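Resiniferatoxin-binding, phosphotriesterase-related protein (Rhodobacter sphaeroides 2.4.1, PDB 3K2G) binds two zinc ions in a TIM-barrel active site of the phosphotriesterase family and probably acts as a hydrolase, perhaps on phosphoric diesters. Local coordinates at residues 33-38 and 300-305; 29-34 and 100-105; 256-261 and 296-301. All blocks are in the same frame, centred on the assembly; numbering follows the deposited sequence.

Contact 1 of 3, residues 33-38 and 300-305. With ZN (zinc ion), chain I.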
loop_
_atom_site.group_PDB
_atom_site.type_symbol
_atom_site.label_atom_id
_atom_site.label_comp_id
_atom_site.label_asym_id
_atom_site.label_seq_id
_atom_site.Cartn_x
_atom_site.Cartn_y
_atom_site.Cartn_z
HETATM N N MSE B 33 3.840 -25.647 18.689
HETATM C CA MSE B 33 2.894 -26.434 17.911
HETATM C C MSE B 33 3.433 -27.203 16.713
HETATM O O MSE B 33 2.759 -28.098 16.197
HETATM C CB MSE B 33 1.765 -25.529 17.409
HETATM C CG MSE B 33 0.732 -25.152 18.468
HETATM SE SE MSE B 33 -0.209 -26.624 19.205
HETATM C CE MSE B 33 -0.784 -27.423 17.549
ATOM N N HIS B 34 4.637 -26.880 16.264
ATOM C CA HIS B 34 5.139 -27.559 15.085
ATOM C C HIS B 34 6.658 -27.654 15.030
ATOM O O HIS B 34 7.335 -26.726 14.583
ATOM C CB HIS B 34 4.593 -26.830 13.853
ATOM C CG HIS B 34 4.830 -27.541 12.561
ATOM N ND1 HIS B 34 3.816 -27.805 11.668
ATOM C CD2 HIS B 34 5.968 -28.000 11.988
ATOM C CE1 HIS B 34 4.317 -28.395 10.598
ATOM N NE2 HIS B 34 5.620 -28.524 10.766
ATOM N N GLU B 35 7.180 -28.790 15.474
ATOM C CA GLU B 35 8.623 -29.022 15.478
ATOM C C GLU B 35 8.920 -30.478 15.150
ATOM O O GLU B 35 8.131 -31.368 15.471
ATOM C CB GLU B 35 9.216 -28.731 16.858
ATOM C CG GLU B 35 8.904 -27.367 17.438
ATOM C CD GLU B 35 9.512 -26.226 16.637
ATOM O OE1 GLU B 35 10.569 -26.432 16.003
ATOM O OE2 GLU B 35 8.935 -25.116 16.657
ATOM N N HIS B 36 10.056 -30.723 14.503
ATOM C CA HIS B 36 10.451 -32.089 14.200
ATOM C C HIS B 36 11.642 -32.360 15.101
ATOM O O HIS B 36 12.609 -31.594 15.101
ATOM C CB HIS B 36 10.841 -32.221 12.732
ATOM C CG HIS B 36 9.715 -31.943 11.793
ATOM N ND1 HIS B 36 8.743 -32.875 11.503
ATOM C CD2 HIS B 36 9.369 -30.815 11.129
ATOM C CE1 HIS B 36 7.844 -32.332 10.703
ATOM N NE2 HIS B 36 8.200 -31.084 10.462
ATOM N N LEU B 37 11.561 -33.434 15.884
ATOM C CA LEU B 37 12.635 -33.783 16.804
ATOM C C LEU B 37 13.616 -34.754 16.166
ATOM O O LEU B 37 14.793 -34.785 16.517
ATOM C CB LEU B 37 12.041 -34.367 18.084
ATOM C CG LEU B 37 11.048 -33.384 18.714
ATOM C CD1 LEU B 37 10.530 -33.931 20.030
ATOM C CD2 LEU B 37 11.732 -32.041 18.924
ATOM N N GLN B 38 13.101 -35.533 15.223
ATOM C CA GLN B 38 13.863 -36.518 14.461
ATOM C C GLN B 38 13.099 -36.663 13.148
ATOM O O GLN B 38 11.874 -36.663 13.152
ATOM C CB GLN B 38 13.869 -37.876 15.174
ATOM C CG GLN B 38 14.669 -37.955 16.466
ATOM C CD GLN B 38 16.164 -37.868 16.229
ATOM O OE1 GLN B 38 16.734 -36.778 16.163
ATOM N NE2 GLN B 38 16.804 -39.021 16.080
ATOM N N LEU B 300 -0.908 -19.291 15.643
ATOM C CA LEU B 300 0.033 -20.241 16.237
ATOM C C LEU B 300 1.451 -19.924 15.753
ATOM O O LEU B 300 1.637 -19.481 14.619
ATOM C CB LEU B 300 -0.327 -21.677 15.844
ATOM C CG LEU B 300 -1.703 -22.181 16.295
ATOM C CD1 LEU B 300 -1.920 -23.599 15.800
ATOM C CD2 LEU B 300 -1.792 -22.129 17.818
ATOM N N LEU B 301 2.437 -20.173 16.615
ATOM C CA LEU B 301 3.845 -19.884 16.317
ATOM C C LEU B 301 4.777 -21.066 16.580
ATOM O O LEU B 301 4.631 -21.754 17.578
ATOM C CB LEU B 301 4.326 -18.729 17.188
ATOM C CG LEU B 301 3.530 -17.425 17.266
ATOM C CD1 LEU B 301 4.118 -16.548 18.374
ATOM C CD2 LEU B 301 3.569 -16.711 15.937
ATOM N N SER B 302 5.749 -21.281 15.699
ATOM C CA SER B 302 6.720 -22.361 15.890
ATOM C C SER B 302 7.890 -22.158 14.915
ATOM O O SER B 302 7.873 -21.194 14.144
ATOM C CB SER B 302 6.050 -23.724 15.676
ATOM O OG SER B 302 6.355 -24.613 16.742
ATOM N N HIS B 303 8.898 -23.036 14.950
ATOM C CA HIS B 303 10.055 -22.901 14.049
ATOM C C HIS B 303 10.083 -23.890 12.885
ATOM O O HIS B 303 10.737 -23.645 11.865
ATOM C CB HIS B 303 11.397 -23.111 14.774
ATOM C CG HIS B 303 11.487 -22.505 16.140
ATOM N ND1 HIS B 303 10.868 -23.057 17.241
ATOM C CD2 HIS B 303 12.205 -21.453 16.599
ATOM C CE1 HIS B 303 11.205 -22.376 18.321
ATOM N NE2 HIS B 303 12.015 -21.396 17.960
ATOM N N ASP B 304 9.399 -25.015 13.041
ATOM C CA ASP B 304 9.421 -26.063 12.028
ATOM C C ASP B 304 10.867 -26.521 11.798
ATOM O O ASP B 304 11.328 -26.651 10.660
ATOM C CB ASP B 304 8.814 -25.607 10.696
ATOM C CG ASP B 304 8.648 -26.763 9.718
ATOM O OD1 ASP B 304 8.558 -27.915 10.191
ATOM O OD2 ASP B 304 8.592 -26.537 8.490
ATOM N N VAL B 305 11.588 -26.732 12.890
ATOM C CA VAL B 305 12.955 -27.234 12.799
ATOM C C VAL B 305 12.826 -28.556 12.045
ATOM O O VAL B 305 12.090 -29.445 12.481
ATOM C CB VAL B 305 13.538 -27.516 14.192
ATOM C CG1 VAL B 305 14.821 -28.322 14.064
ATOM C CG2 VAL B 305 13.799 -26.204 14.921
HETATM ZN ZN ZN I . 7.093 -29.538 9.419
HETATM O O HOH W 1 3.323 -22.943 19.400
HETATM O O HOH W 2 7.134 -28.988 7.536
#

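Contact 2 of 3, residues 29-34 and 100-105. With ZN (zinc ion), chain I.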
loop_
_atom_site.group_PDB
_atom_site.type_symbol
_atom_site.label_atom_id
_atom_site.label_comp_id
_atom_site.label_asym_id
_atom_site.label_seq_id
_atom_site.Cartn_x
_atom_site.Cartn_y
_atom_site.Cartn_z
ATOM N N GLY B 29 0.540 -26.074 28.681
ATOM C CA GLY B 29 1.394 -24.924 28.922
ATOM C C GLY B 29 2.075 -24.301 27.715
ATOM O O GLY B 29 1.582 -24.392 26.590
ATOM N N HIS B 30 3.217 -23.662 27.971
ATOM C CA HIS B 30 4.021 -22.997 26.944
ATOM C C HIS B 30 4.393 -24.068 25.925
ATOM O O HIS B 30 5.168 -24.977 26.223
ATOM C CB HIS B 30 5.267 -22.400 27.595
ATOM C CG HIS B 30 5.843 -21.240 26.849
ATOM N ND1 HIS B 30 6.673 -21.390 25.760
ATOM C CD2 HIS B 30 5.696 -19.907 27.032
ATOM C CE1 HIS B 30 7.014 -20.197 25.302
ATOM N NE2 HIS B 30 6.434 -19.281 26.056
ATOM N N THR B 31 3.855 -23.934 24.715
ATOM C CA THR B 31 4.044 -24.948 23.686
ATOM C C THR B 31 4.481 -24.517 22.290
ATOM O O THR B 31 4.153 -23.427 21.827
ATOM C CB THR B 31 2.717 -25.738 23.521
ATOM O OG1 THR B 31 2.334 -26.299 24.783
ATOM C CG2 THR B 31 2.852 -26.840 22.478
ATOM N N LEU B 32 5.217 -25.410 21.626
ATOM C CA LEU B 32 5.645 -25.212 20.250
ATOM C C LEU B 32 4.766 -26.194 19.472
ATOM O O LEU B 32 4.913 -27.413 19.595
ATOM C CB LEU B 32 7.132 -25.563 20.069
ATOM C CG LEU B 32 8.179 -24.581 20.599
ATOM C CD1 LEU B 32 9.581 -25.170 20.414
ATOM C CD2 LEU B 32 8.064 -23.265 19.844
HETATM N N MSE B 33 3.840 -25.647 18.689
HETATM C CA MSE B 33 2.894 -26.434 17.911
HETATM C C MSE B 33 3.433 -27.203 16.713
HETATM O O MSE B 33 2.759 -28.098 16.197
HETATM C CB MSE B 33 1.765 -25.529 17.409
HETATM C CG MSE B 33 0.732 -25.152 18.468
HETATM SE SE MSE B 33 -0.209 -26.624 19.205
HETATM C CE MSE B 33 -0.784 -27.423 17.549
ATOM N N HIS B 34 4.637 -26.880 16.264
ATOM C CA HIS B 34 5.139 -27.559 15.085
ATOM C C HIS B 34 6.658 -27.654 15.030
ATOM O O HIS B 34 7.335 -26.726 14.583
ATOM C CB HIS B 34 4.593 -26.830 13.853
ATOM C CG HIS B 34 4.830 -27.541 12.561
ATOM N ND1 HIS B 34 3.816 -27.805 11.668
ATOM C CD2 HIS B 34 5.968 -28.000 11.988
ATOM C CE1 HIS B 34 4.317 -28.395 10.598
ATOM N NE2 HIS B 34 5.620 -28.524 10.766
ATOM N N GLY B 100 9.606 -23.783 28.370
ATOM C CA GLY B 100 8.873 -24.677 27.491
ATOM C C GLY B 100 8.366 -25.900 28.233
ATOM O O GLY B 100 9.082 -26.477 29.048
ATOM N N ARG B 101 7.134 -26.306 27.957
ATOM C CA ARG B 101 6.561 -27.464 28.630
ATOM C C ARG B 101 6.185 -28.557 27.643
ATOM O O ARG B 101 6.334 -29.740 27.935
ATOM C CB ARG B 101 5.320 -27.041 29.414
ATOM C CG ARG B 101 5.522 -25.742 30.176
ATOM C CD ARG B 101 4.215 -25.159 30.696
ATOM N NE ARG B 101 4.269 -23.698 30.768
ATOM C CZ ARG B 101 3.269 -22.929 31.187
ATOM N NH1 ARG B 101 2.125 -23.476 31.580
ATOM N NH2 ARG B 101 3.406 -21.609 31.202
ATOM N N SER B 102 5.717 -28.162 26.464
ATOM C CA SER B 102 5.287 -29.141 25.477
ATOM C C SER B 102 5.705 -28.863 24.035
ATOM O O SER B 102 5.851 -27.715 23.625
ATOM C CB SER B 102 3.755 -29.255 25.517
ATOM O OG SER B 102 3.280 -29.408 26.847
ATOM N N ILE B 103 5.875 -29.937 23.272
ATOM C CA ILE B 103 6.207 -29.834 21.854
ATOM C C ILE B 103 5.326 -30.776 21.036
ATOM O O ILE B 103 5.119 -31.932 21.410
ATOM C CB ILE B 103 7.678 -30.188 21.565
ATOM C CG1 ILE B 103 8.603 -29.157 22.215
ATOM C CG2 ILE B 103 7.908 -30.208 20.049
ATOM C CD1 ILE B 103 10.077 -29.443 22.012
ATOM N N VAL B 104 4.797 -30.271 19.928
ATOM C CA VAL B 104 3.967 -31.068 19.036
ATOM C C VAL B 104 4.831 -31.435 17.832
ATOM O O VAL B 104 5.284 -30.560 17.090
ATOM C CB VAL B 104 2.719 -30.284 18.544
ATOM C CG1 VAL B 104 1.886 -31.159 17.608
ATOM C CG2 VAL B 104 1.873 -29.840 19.740
ATOM N N ASP B 105 5.072 -32.730 17.653
ATOM C CA ASP B 105 5.887 -33.199 16.544
ATOM C C ASP B 105 4.988 -33.834 15.490
ATOM O O ASP B 105 4.496 -34.950 15.664
ATOM C CB ASP B 105 6.913 -34.220 17.029
ATOM C CG ASP B 105 7.911 -34.592 15.948
ATOM O OD1 ASP B 105 7.493 -34.725 14.780
ATOM O OD2 ASP B 105 9.104 -34.752 16.272
HETATM ZN ZN ZN I . 7.093 -29.538 9.419
HETATM O O HOH W 2 7.134 -28.988 7.536
#

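Contact 3 of 3, residues 256-261 and 296-301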
loop_
_atom_site.group_PDB
_atom_site.type_symbol
_atom_site.label_atom_id
_atom_site.label_comp_id
_atom_site.label_asym_id
_atom_site.label_seq_id
_atom_site.Cartn_x
_atom_site.Cartn_y
_atom_site.Cartn_z
ATOM N N GLY B 256 -12.433 -20.108 10.566
ATOM C CA GLY B 256 -12.218 -20.832 11.809
ATOM C C GLY B 256 -10.903 -21.580 11.988
ATOM O O GLY B 256 -10.569 -22.009 13.097
ATOM N N ALA B 257 -10.143 -21.726 10.910
ATOM C CA ALA B 257 -8.883 -22.450 10.971
ATOM C C ALA B 257 -7.779 -21.678 11.674
ATOM O O ALA B 257 -7.758 -20.450 11.672
ATOM C CB ALA B 257 -8.430 -22.826 9.560
ATOM N N PHE B 258 -6.865 -22.418 12.289
ATOM C CA PHE B 258 -5.727 -21.807 12.947
ATOM C C PHE B 258 -4.741 -21.467 11.832
ATOM O O PHE B 258 -4.615 -22.207 10.859
ATOM C CB PHE B 258 -5.075 -22.793 13.918
ATOM C CG PHE B 258 -5.800 -22.935 15.224
ATOM C CD1 PHE B 258 -5.570 -22.038 16.263
ATOM C CD2 PHE B 258 -6.704 -23.975 15.425
ATOM C CE1 PHE B 258 -6.227 -22.179 17.490
ATOM C CE2 PHE B 258 -7.365 -24.123 16.646
ATOM C CZ PHE B 258 -7.126 -23.224 17.682
ATOM N N LEU B 259 -4.070 -20.332 11.967
ATOM C CA LEU B 259 -3.071 -19.913 10.991
ATOM C C LEU B 259 -1.741 -20.124 11.694
ATOM O O LEU B 259 -1.403 -19.415 12.640
ATOM C CB LEU B 259 -3.259 -18.439 10.629
ATOM C CG LEU B 259 -4.633 -18.072 10.056
ATOM C CD1 LEU B 259 -4.629 -16.607 9.641
ATOM C CD2 LEU B 259 -4.956 -18.964 8.855
ATOM N N GLU B 260 -0.990 -21.115 11.240
ATOM C CA GLU B 260 0.272 -21.416 11.889
ATOM C C GLU B 260 1.504 -20.786 11.255
ATOM O O GLU B 260 1.898 -21.137 10.144
ATOM C CB GLU B 260 0.451 -22.934 11.973
ATOM C CG GLU B 260 1.623 -23.367 12.830
ATOM C CD GLU B 260 1.644 -24.869 13.054
ATOM O OE1 GLU B 260 2.073 -25.619 12.149
ATOM O OE2 GLU B 260 1.212 -25.298 14.141
ATOM N N PHE B 261 2.097 -19.834 11.966
ATOM C CA PHE B 261 3.322 -19.187 11.514
ATOM C C PHE B 261 4.437 -20.007 12.161
ATOM O O PHE B 261 5.055 -19.600 13.140
ATOM C CB PHE B 261 3.344 -17.729 11.975
ATOM C CG PHE B 261 2.364 -16.863 11.233
ATOM C CD1 PHE B 261 2.735 -16.216 10.057
ATOM C CD2 PHE B 261 1.052 -16.743 11.677
ATOM C CE1 PHE B 261 1.810 -15.466 9.330
ATOM C CE2 PHE B 261 0.120 -15.998 10.960
ATOM C CZ PHE B 261 0.498 -15.356 9.786
ATOM N N LEU B 296 -6.731 -13.026 16.811
ATOM C CA LEU B 296 -5.613 -13.423 17.662
ATOM C C LEU B 296 -5.713 -14.858 18.172
ATOM O O LEU B 296 -4.700 -15.552 18.268
ATOM C CB LEU B 296 -5.487 -12.477 18.863
ATOM C CG LEU B 296 -4.401 -12.811 19.898
ATOM C CD1 LEU B 296 -3.029 -12.760 19.242
ATOM C CD2 LEU B 296 -4.476 -11.823 21.067
ATOM N N ASP B 297 -6.919 -15.314 18.498
ATOM C CA ASP B 297 -7.056 -16.664 19.024
ATOM C C ASP B 297 -6.868 -17.763 17.993
ATOM O O ASP B 297 -7.012 -18.940 18.314
ATOM C CB ASP B 297 -8.410 -16.859 19.725
ATOM C CG ASP B 297 -9.593 -16.685 18.793
ATOM O OD1 ASP B 297 -9.508 -17.064 17.601
ATOM O OD2 ASP B 297 -10.633 -16.181 19.270
ATOM N N ARG B 298 -6.545 -17.383 16.761
ATOM C CA ARG B 298 -6.342 -18.361 15.700
ATOM C C ARG B 298 -4.867 -18.430 15.280
ATOM O O ARG B 298 -4.496 -19.213 14.401
ATOM C CB ARG B 298 -7.197 -17.989 14.488
ATOM C CG ARG B 298 -8.136 -19.093 14.009
ATOM C CD ARG B 298 -9.457 -19.122 14.763
ATOM N NE ARG B 298 -9.318 -19.525 16.157
ATOM C CZ ARG B 298 -9.499 -20.765 16.607
ATOM N NH1 ARG B 298 -9.348 -21.020 17.896
ATOM N NH2 ARG B 298 -9.838 -21.745 15.773
ATOM N N ILE B 299 -4.029 -17.620 15.923
ATOM C CA ILE B 299 -2.611 -17.564 15.582
ATOM C C ILE B 299 -1.705 -18.506 16.371
ATOM O O ILE B 299 -1.721 -18.510 17.604
ATOM C CB ILE B 299 -2.078 -16.123 15.737
ATOM C CG1 ILE B 299 -2.924 -15.174 14.877
ATOM C CG2 ILE B 299 -0.609 -16.064 15.320
ATOM C CD1 ILE B 299 -2.544 -13.717 15.001
ATOM N N LEU B 300 -0.908 -19.291 15.643
ATOM C CA LEU B 300 0.033 -20.241 16.237
ATOM C C LEU B 300 1.451 -19.924 15.753
ATOM O O LEU B 300 1.637 -19.481 14.619
ATOM C CB LEU B 300 -0.327 -21.677 15.844
ATOM C CG LEU B 300 -1.703 -22.181 16.295
ATOM C CD1 LEU B 300 -1.920 -23.599 15.800
ATOM C CD2 LEU B 300 -1.792 -22.129 17.818
ATOM N N LEU B 301 2.437 -20.173 16.615
ATOM C CA LEU B 301 3.845 -19.884 16.317
ATOM C C LEU B 301 4.777 -21.066 16.580
ATOM O O LEU B 301 4.631 -21.754 17.578
ATOM C CB LEU B 301 4.326 -18.729 17.188
ATOM C CG LEU B 301 3.530 -17.425 17.266
ATOM C CD1 LEU B 301 4.118 -16.548 18.374
ATOM C CD2 LEU B 301 3.569 -16.711 15.937
#

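Contact 1 of 3, residues 33-38 and 300-305
The carboxylate of Glu35 spans the loop 302-305 and gathers four donors from it. OE2 takes three: Ser302 OG lies 2.6 Å from Glu35 OE2 on its anti side, the backbone His303 N comes in on the syn side (2.7 Å from OE2, N-H...O 175°), and His303 ND1 approaches from above the carboxylate plane while keeping OE2 in its own ring plane. Glu35 OE1 accepts from Val305 N at 3.3 Å. A bend at chi2 (-65°) folds the chain so that both oxygens reach the backbone. Ser302 OG, a donor to Glu35, accepts from His34 N at 2.9 Å, while His303 NE2 accepts from Val322 N. On the side away from the Glu35 carboxylate, the C-terminal ends of the barrel strands carry the binuclear zinc site of the phosphotriesterase family: NE2 of His34 and of His36, the HxH motif after strand 31-32, bind one zinc ion together with Asp304 OD1 (2.3 Å), Glu177 and a water. The Asp304 carboxylate is nearly perpendicular to the His34 ring (85°). The imidazoles are oriented from behind, His36 ND1 by Thr107 OG1 and His34 ND1, weakly, by Glu260 OE1. His36 N donates to Val305 O, 3.1 Å away.

Contact 2 of 3, residues 29-34 and 100-105
Gly100 brings its CA obliquely against the imidazole of His30, where the two segments begin to run together. Next, Arg101 sends an extended side chain back along residues 29-30, and one face of its guanidinium lies over the backbone there; Arg101 CD is 3.3 Å from Gly29 CA. The backbone Arg101 N also bonds His30 O at 2.9 Å, and Ser102 N shares this acceptor at 3.2 Å, so one oxygen is gripped twice. Ser102 O then receives Leu32 N, continuing the parallel pairing of strand 31-32 with strand 102-105 in the TIM barrel. On the face of Thr31 and Ser102, Thr31 OG1 packs 3.4 Å from Ser102 CB but spends its proton on Gly29 O; Ser102 OG turns to Leu28 O. Ile103 shares the other face with Leu32, both resting on Phe95 of helix 85-97. Val104 N closes the ladder on Leu32 O (2.9 Å), and Val104 CG2 lies alongside the selenium of Met33, a selenomethionine, at 3.9 Å. Met33 O, buried against Val104 CB, has no polar partner in the model. Main-chain bonds, with side chains packed beside them, thus fix the register up to the point where the chain leaves the strand for the zinc ligand His34.

Contact 3 of 3, residues 256-261 and 296-301
Arg298 lays its guanidinium over one face of the Phe258 ring in a cation-pi contact, CZ standing 3.8 Å from the centroid of that ring and the two planes inclined by 38°. The pair sits at the N-terminal end of strands 258-261 and 299-301, neighbouring parallel strands of the TIM barrel that cross at -26° and are joined through helix 280-292. Bends at chi2 and chi3 curl the arginine back over the ring. From there NH2 donates to Gly256 O at 2.8 Å, nearly in the guanidinium plane, and to Arg232 O, while NE makes a salt bridge with Asp297 OD1 at 2.9 Å. Gly256 ends helix 246-255 in a Schellman motif, so the arginine ties the exit of that helix to the start of strand 299-301. The strands exchange bonds in parallel fashion: Leu259 N to Arg298 O, Leu300 N to Leu259 O, and Phe261 N to Leu300 O. Leu259, Phe261, Ile299 and Leu301 share one face, turned to the surrounding helices; on it Phe261 CB meets Leu301 CD2, and Leu259 and Phe261 both touch Leu290 of helix 280-292. Glu260 and Leu300 take the other face, against which Met33 packs. Here Leu300 CD1 packs 3.8 Å from Phe258 CB. Glu260 OE1 is reached, weakly, by His34 ND1, whereas the buried Glu260 OE2, with no polar partner in the model, lies 3.9 Å from Leu300 CD1.

Overall arrangement
Contact 2 opens the barrel in sequence, pairing strand 31-32 with 102-105, and contact 3 comes late, pairing 258-261 with 299-301. Contact 1 joins the two ends, because it takes up the chain just after strand 31-32 and just after 299-301. It shares Met33 and His34 with contact 2 and Leu300 and Leu301 with contact 3. Its centre lies about 8 Å from that of contact 2 and about 14 Å from that of contact 3; contacts 2 and 3 are also about 14 Å apart. Thus the loops after the first and last barrel strands meet at the zinc site, where His34, just beyond the strand paired in contact 2, and Asp304, beyond contact 3, bind one zinc ion.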